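Local coordinates for protein antibiotic biosynthesis monooxygenase (Shewanella loihica, PDB 2RIL) that probably acts as a monooxygenase and forms a dimer with a ferredoxin-like alpha-beta fold in each subunit, at residues A[33-38]-A[62-68]; A[8-14]-A[54-60]. One frame throughout, in Å; residues are numbered along the deposited sequence.

Interaction 1: A[33-38]-A[62-68]; sequences MAQQPG and WQSEADF
Trp62 lays the benzo half of its indole against the 33-38 loop, and together with Gly38 it carries much of the tight part of this contact. Its CG stands beside the backbone N (chi1 -73°), and the ring reaches along the loop. There CZ3 meets Pro37 O edge-on, in the ring plane, at 3.6 Å, and CE3 lies equally near the carbonyl carbon of Gly38. Met33, a selenomethionine, closes the far end of the ring. Bends at chi2 (-54°) and chi3 (-111°) turn its chain across the indole at about a right angle and carry CE to 3.8 Å from Trp62 CZ2 and 4.0 Å from Phe68 CE1. The selenium makes an oblique Met-aromatic contact with the six-membered ring, and Phe68 sets CD1 over one indole face. Gly38 lies close to the other segment: its CA is 3.3 Å from Asp67 OD2, and its positive phi suits glycine. Its carbonyl O accepts from Gln63 N at 2.8 Å.

The outer side is looser and wetter. A water lies 2.7 Å from Pro37 O and 2.8 Å from Asp67 O and bridges the two carbonyls, tying the loop to the first turn of the helix. Gln63 touches the loop through CB, and its amide end leads away from it. Gln36 offers little more than CB, at the indole edge, while its NE2 turns back to Phe32 O.

Ser64 OG accepts from Asp67 N at 3.0 Å, capping helix 65-79 just after strand 56-62. The whole is a strand-to-helix junction with a serine N-cap, packed against the loop that leads from helix 19-33 into strand 39-47 of the ferredoxin-like alpha-beta fold.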
loop_
_atom_site.group_PDB
_atom_site.type_symbol
_atom_site.label_atom_id
_atom_site.label_comp_id
_atom_site.label_asym_id
_atom_site.label_seq_id
_atom_site.Cartn_x
_atom_site.Cartn_y
_atom_site.Cartn_z
HETATM N N MSE A 33 6.020 -1.057 17.964
HETATM C CA MSE A 33 5.839 -2.292 17.185
HETATM C C MSE A 33 7.160 -2.967 16.843
HETATM O O MSE A 33 7.257 -4.204 16.801
HETATM C CB MSE A 33 5.079 -1.961 15.900
HETATM C CG MSE A 33 3.608 -1.613 16.117
HETATM SE SE MSE A 33 2.612 -2.973 17.100
HETATM C CE MSE A 33 1.443 -3.618 15.653
ATOM N N ALA A 34 8.195 -2.162 16.667
ATOM C CA ALA A 34 9.480 -2.674 16.249
ATOM C C ALA A 34 10.134 -3.525 17.315
ATOM O O ALA A 34 11.057 -4.302 17.008
ATOM C CB ALA A 34 10.408 -1.502 15.795
ATOM N N GLN A 35 9.655 -3.395 18.549
ATOM C CA GLN A 35 10.088 -4.211 19.679
ATOM C C GLN A 35 9.356 -5.513 19.886
ATOM O O GLN A 35 9.694 -6.304 20.796
ATOM C CB GLN A 35 9.970 -3.376 20.969
ATOM C CG GLN A 35 10.905 -2.187 20.921
ATOM C CD GLN A 35 12.359 -2.657 20.968
ATOM O OE1 GLN A 35 12.745 -3.447 21.850
ATOM N NE2 GLN A 35 13.155 -2.220 19.994
ATOM N N GLN A 36 8.368 -5.773 19.044
ATOM C CA GLN A 36 7.473 -6.903 19.241
ATOM C C GLN A 36 7.970 -8.098 18.482
ATOM O O GLN A 36 8.542 -7.967 17.382
ATOM C CB GLN A 36 6.061 -6.553 18.819
ATOM C CG GLN A 36 5.505 -5.327 19.529
ATOM C CD GLN A 36 5.599 -5.423 20.997
ATOM O OE1 GLN A 36 5.191 -6.430 21.613
ATOM N NE2 GLN A 36 6.118 -4.359 21.593
ATOM N N PRO A 37 7.777 -9.286 19.052
ATOM C CA PRO A 37 8.161 -10.475 18.327
ATOM C C PRO A 37 7.522 -10.562 16.929
ATOM O O PRO A 37 6.353 -10.287 16.760
ATOM C CB PRO A 37 7.656 -11.611 19.235
ATOM C CG PRO A 37 7.702 -11.048 20.574
ATOM C CD PRO A 37 7.249 -9.629 20.381
ATOM N N GLY A 38 8.313 -10.918 15.949
ATOM C CA GLY A 38 7.800 -11.144 14.610
ATOM C C GLY A 38 7.858 -9.915 13.708
ATOM O O GLY A 38 7.602 -10.026 12.518
ATOM N N TRP A 62 5.542 -8.650 8.654
ATOM C CA TRP A 62 5.531 -9.397 9.902
ATOM C C TRP A 62 5.769 -10.885 9.605
ATOM O O TRP A 62 5.342 -11.398 8.576
ATOM C CB TRP A 62 4.188 -9.218 10.615
ATOM C CG TRP A 62 4.025 -7.876 11.204
ATOM C CD1 TRP A 62 3.669 -6.710 10.563
ATOM C CD2 TRP A 62 4.324 -7.515 12.547
ATOM N NE1 TRP A 62 3.697 -5.670 11.424
ATOM C CE2 TRP A 62 4.065 -6.138 12.668
ATOM C CE3 TRP A 62 4.716 -8.243 13.684
ATOM C CZ2 TRP A 62 4.205 -5.475 13.868
ATOM C CZ3 TRP A 62 4.852 -7.571 14.857
ATOM C CH2 TRP A 62 4.597 -6.209 14.942
ATOM N N GLN A 63 6.374 -11.579 10.553
ATOM C CA GLN A 63 6.663 -12.992 10.350
ATOM C C GLN A 63 5.419 -13.882 10.230
ATOM O O GLN A 63 5.441 -14.925 9.577
ATOM C CB GLN A 63 7.495 -13.469 11.527
ATOM C CG GLN A 63 8.017 -14.884 11.349
ATOM C CD GLN A 63 9.172 -14.918 10.320
ATOM O OE1 GLN A 63 10.194 -14.208 10.492
ATOM N NE2 GLN A 63 9.006 -15.700 9.238
ATOM N N SER A 64 4.317 -13.475 10.876
ATOM C CA SER A 64 3.063 -14.212 10.837
ATOM C C SER A 64 1.924 -13.346 11.227
ATOM O O SER A 64 2.116 -12.311 11.891
ATOM C CB SER A 64 3.123 -15.392 11.831
ATOM O OG SER A 64 3.230 -14.961 13.164
ATOM N N GLU A 65 0.728 -13.804 10.861
ATOM C CA GLU A 65 -0.504 -13.173 11.321
ATOM C C GLU A 65 -0.542 -13.159 12.855
ATOM O O GLU A 65 -0.911 -12.132 13.457
ATOM C CB GLU A 65 -1.745 -13.934 10.822
ATOM C CG GLU A 65 -2.095 -13.744 9.393
ATOM C CD GLU A 65 -3.325 -14.540 8.984
ATOM O OE1 GLU A 65 -4.367 -14.364 9.615
ATOM O OE2 GLU A 65 -3.234 -15.326 8.039
ATOM N N ALA A 66 -0.234 -14.293 13.485
ATOM C CA ALA A 66 -0.277 -14.375 14.936
ATOM C C ALA A 66 0.585 -13.305 15.574
ATOM O O ALA A 66 0.192 -12.650 16.556
ATOM C CB ALA A 66 0.191 -15.767 15.393
ATOM N N ASP A 67 1.817 -13.151 15.072
ATOM C CA ASP A 67 2.697 -12.129 15.631
ATOM C C ASP A 67 2.140 -10.735 15.506
ATOM O O ASP A 67 2.167 -9.917 16.466
ATOM C CB ASP A 67 4.094 -12.211 15.062
ATOM C CG ASP A 67 4.853 -13.427 15.506
ATOM O OD1 ASP A 67 4.490 -13.999 16.519
ATOM O OD2 ASP A 67 5.891 -13.802 14.886
ATOM N N PHE A 68 1.627 -10.420 14.331
ATOM C CA PHE A 68 1.008 -9.117 14.195
ATOM C C PHE A 68 -0.176 -8.879 15.144
ATOM O O PHE A 68 -0.251 -7.824 15.798
ATOM C CB PHE A 68 0.531 -8.896 12.741
ATOM C CG PHE A 68 -0.235 -7.629 12.597
ATOM C CD1 PHE A 68 0.429 -6.430 12.491
ATOM C CD2 PHE A 68 -1.608 -7.638 12.685
ATOM C CE1 PHE A 68 -0.279 -5.235 12.470
ATOM C CE2 PHE A 68 -2.325 -6.435 12.648
ATOM C CZ PHE A 68 -1.645 -5.248 12.547
HETATM O O HOH W 1 4.205 -10.005 18.378
#

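Interaction 2: A[8-14]-A[54-60]; sequences LINPFKV and YQLINVA
Tyr54 keeps CG beside its backbone N (chi1 -62°), which swings the ring to the Pro11 side, and chi2 of -63° turns a face to Pro11 CB; Ile9 and Ile57, with nearly equal chi1 values, each place CG2 beside the carbonyl carbon, and these methyls meet at 3.7 Å. Pro11 CB sits over the centre of the Tyr54 ring, 3.6 Å from the centroid, a CH-pi contact. Lys13, extended beyond CG, runs obliquely past the same ring, with CG 3.7 Å from Tyr54 CE1. Tyr54 OH is hydrogen-bonded to Tyr54 OH of the second subunit.

Leu8, Asn10 and Phe12 form hydrogen-bonded pairs with Ala60, Asn58 and Leu56. The bond from Phe12 N to Leu56 O is 2.8 Å, and that from Asn58 N to Asn10 O 2.9 Å. Phe12 brings CD2 to 4.1 Å from Leu56 CB on the face toward helix 19-33. Beyond the pairing, one water accepts from both Val14 N and Gln55 N, bridging the diverging ends.

These antiparallel neighbours are the central strands of a four-stranded sheet; their Ile9-Ile57 face packs on the second subunit, as in the dimeric alpha-beta barrel.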
loop_
_atom_site.group_PDB
_atom_site.type_symbol
_atom_site.label_atom_id
_atom_site.label_comp_id
_atom_site.label_asym_id
_atom_site.label_seq_id
_atom_site.Cartn_x
_atom_site.Cartn_y
_atom_site.Cartn_z
ATOM N N LEU A 8 1.266 -5.796 6.456
ATOM C CA LEU A 8 0.274 -4.826 6.901
ATOM C C LEU A 8 0.322 -3.687 5.893
ATOM O O LEU A 8 1.389 -3.149 5.655
ATOM C CB LEU A 8 0.656 -4.308 8.294
ATOM C CG LEU A 8 -0.058 -3.046 8.794
ATOM C CD1 LEU A 8 -1.505 -3.336 9.117
ATOM C CD2 LEU A 8 0.641 -2.356 9.933
ATOM N N ILE A 9 -0.838 -3.290 5.344
ATOM C CA ILE A 9 -0.918 -2.044 4.599
ATOM C C ILE A 9 -1.914 -1.172 5.348
ATOM O O ILE A 9 -3.041 -1.607 5.638
ATOM C CB ILE A 9 -1.307 -2.231 3.132
ATOM C CG1 ILE A 9 -0.343 -3.193 2.429
ATOM C CG2 ILE A 9 -1.308 -0.880 2.460
ATOM C CD1 ILE A 9 -0.721 -3.554 0.974
ATOM N N ASN A 10 -1.457 0.022 5.714
ATOM C CA ASN A 10 -2.251 0.956 6.491
ATOM C C ASN A 10 -2.253 2.327 5.844
ATOM O O ASN A 10 -1.296 3.087 5.977
ATOM C CB ASN A 10 -1.710 1.050 7.922
ATOM C CG ASN A 10 -2.685 1.646 8.878
ATOM O OD1 ASN A 10 -3.763 2.061 8.448
ATOM N ND2 ASN A 10 -2.323 1.729 10.178
ATOM N N PRO A 11 -3.303 2.622 5.060
ATOM C CA PRO A 11 -3.431 3.937 4.442
ATOM C C PRO A 11 -4.020 4.926 5.424
ATOM O O PRO A 11 -5.017 4.607 6.080
ATOM C CB PRO A 11 -4.409 3.690 3.285
ATOM C CG PRO A 11 -5.271 2.603 3.757
ATOM C CD PRO A 11 -4.434 1.756 4.717
ATOM N N PHE A 12 -3.395 6.098 5.522
ATOM C CA PHE A 12 -3.831 7.147 6.442
ATOM C C PHE A 12 -4.423 8.377 5.744
ATOM O O PHE A 12 -3.830 8.916 4.837
ATOM C CB PHE A 12 -2.639 7.646 7.254
ATOM C CG PHE A 12 -2.067 6.625 8.213
ATOM C CD1 PHE A 12 -2.620 6.430 9.428
ATOM C CD2 PHE A 12 -0.953 5.878 7.889
ATOM C CE1 PHE A 12 -2.108 5.507 10.315
ATOM C CE2 PHE A 12 -0.449 4.964 8.766
ATOM C CZ PHE A 12 -1.038 4.772 9.983
ATOM N N LYS A 13 -5.556 8.855 6.254
ATOM C CA LYS A 13 -6.082 10.157 5.871
ATOM C C LYS A 13 -5.485 11.164 6.831
ATOM O O LYS A 13 -5.747 11.106 8.025
ATOM C CB LYS A 13 -7.596 10.182 5.918
ATOM C CG LYS A 13 -8.198 9.235 4.908
ATOM C CD LYS A 13 -9.717 9.373 4.814
ATOM C CE LYS A 13 -10.273 8.428 3.817
ATOM N NZ LYS A 13 -11.734 8.692 3.539
ATOM N N VAL A 14 -4.645 12.036 6.280
ATOM C CA VAL A 14 -3.907 13.048 7.042
ATOM C C VAL A 14 -4.618 14.396 6.922
ATOM O O VAL A 14 -4.908 14.849 5.816
ATOM C CB VAL A 14 -2.475 13.170 6.483
ATOM C CG1 VAL A 14 -1.673 14.275 7.246
ATOM C CG2 VAL A 14 -1.769 11.816 6.564
ATOM N N TYR A 54 -4.660 9.465 0.488
ATOM C CA TYR A 54 -3.843 8.942 1.568
ATOM C C TYR A 54 -2.441 9.549 1.445
ATOM O O TYR A 54 -1.620 9.066 0.653
ATOM C CB TYR A 54 -3.808 7.410 1.454
ATOM C CG TYR A 54 -5.164 6.787 1.598
ATOM C CD1 TYR A 54 -5.878 6.914 2.766
ATOM C CD2 TYR A 54 -5.735 6.043 0.553
ATOM C CE1 TYR A 54 -7.129 6.314 2.922
ATOM C CE2 TYR A 54 -6.954 5.436 0.710
ATOM C CZ TYR A 54 -7.667 5.600 1.877
ATOM O OH TYR A 54 -8.910 5.003 2.008
ATOM N N GLN A 55 -2.150 10.612 2.201
ATOM C CA GLN A 55 -0.836 11.235 2.097
ATOM C C GLN A 55 0.256 10.357 2.728
ATOM O O GLN A 55 1.424 10.547 2.416
ATOM C CB GLN A 55 -0.789 12.627 2.728
ATOM C CG GLN A 55 -1.439 13.751 1.946
ATOM C CD GLN A 55 -1.087 15.086 2.556
ATOM O OE1 GLN A 55 0.050 15.535 2.457
ATOM N NE2 GLN A 55 -2.066 15.727 3.183
ATOM N N LEU A 56 -0.134 9.423 3.607
ATOM C CA LEU A 56 0.760 8.410 4.173
ATOM C C LEU A 56 0.149 7.047 4.010
ATOM O O LEU A 56 -1.032 6.876 4.244
ATOM C CB LEU A 56 1.038 8.612 5.660
ATOM C CG LEU A 56 1.775 9.899 6.022
ATOM C CD1 LEU A 56 1.710 10.107 7.564
ATOM C CD2 LEU A 56 3.214 9.900 5.507
ATOM N N ILE A 57 0.966 6.075 3.592
ATOM C CA ILE A 57 0.581 4.668 3.599
ATOM C C ILE A 57 1.733 3.860 4.115
ATOM O O ILE A 57 2.833 3.920 3.544
ATOM C CB ILE A 57 0.190 4.098 2.196
ATOM C CG1 ILE A 57 -0.949 4.914 1.568
ATOM C CG2 ILE A 57 -0.172 2.623 2.319
ATOM C CD1 ILE A 57 -1.477 4.379 0.239
ATOM N N ASN A 58 1.544 3.171 5.241
ATOM C CA ASN A 58 2.595 2.304 5.752
ATOM C C ASN A 58 2.445 0.905 5.194
ATOM O O ASN A 58 1.329 0.371 5.074
ATOM C CB ASN A 58 2.590 2.242 7.271
ATOM C CG ASN A 58 3.811 1.528 7.810
ATOM O OD1 ASN A 58 4.925 1.735 7.284
ATOM N ND2 ASN A 58 3.638 0.704 8.844
ATOM N N VAL A 59 3.582 0.275 4.874
ATOM C CA VAL A 59 3.637 -1.098 4.405
ATOM C C VAL A 59 4.673 -1.818 5.257
ATOM O O VAL A 59 5.849 -1.539 5.128
ATOM C CB VAL A 59 3.983 -1.183 2.923
ATOM C CG1 VAL A 59 3.892 -2.681 2.453
ATOM C CG2 VAL A 59 3.050 -0.340 2.024
ATOM N N ALA A 60 4.217 -2.712 6.139
ATOM C CA ALA A 60 5.101 -3.406 7.096
ATOM C C ALA A 60 5.035 -4.900 6.884
ATOM O O ALA A 60 3.995 -5.420 6.489
ATOM C CB ALA A 60 4.670 -3.111 8.513
HETATM O O HOH W 2 -4.339 12.133 3.394
HETATM O O HOH W 3 -4.719 14.927 3.330
#

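Strand 56-62 connects the two contacts: interaction 2 pairs its earlier part with strand 6-12, and segment 62-68 of interaction 1 begins at the strand's last residue, Trp62, then passes into helix 65-79. The centres lie about 18 Å apart, yet the contacts touch where Phe68 CZ reaches 3.9 Å from Leu8 CD1; Phe68, which also packs against Met33, is one of the residues by which helix 65-79 rests on the sheet. Backbone hydrogen bonds between Trp62 and Val6 continue the strand pairing toward interaction 1. Interaction 2 is buried near the chain centre and reaches the second subunit, whereas interaction 1 lies at the surface, at one end of the sheet.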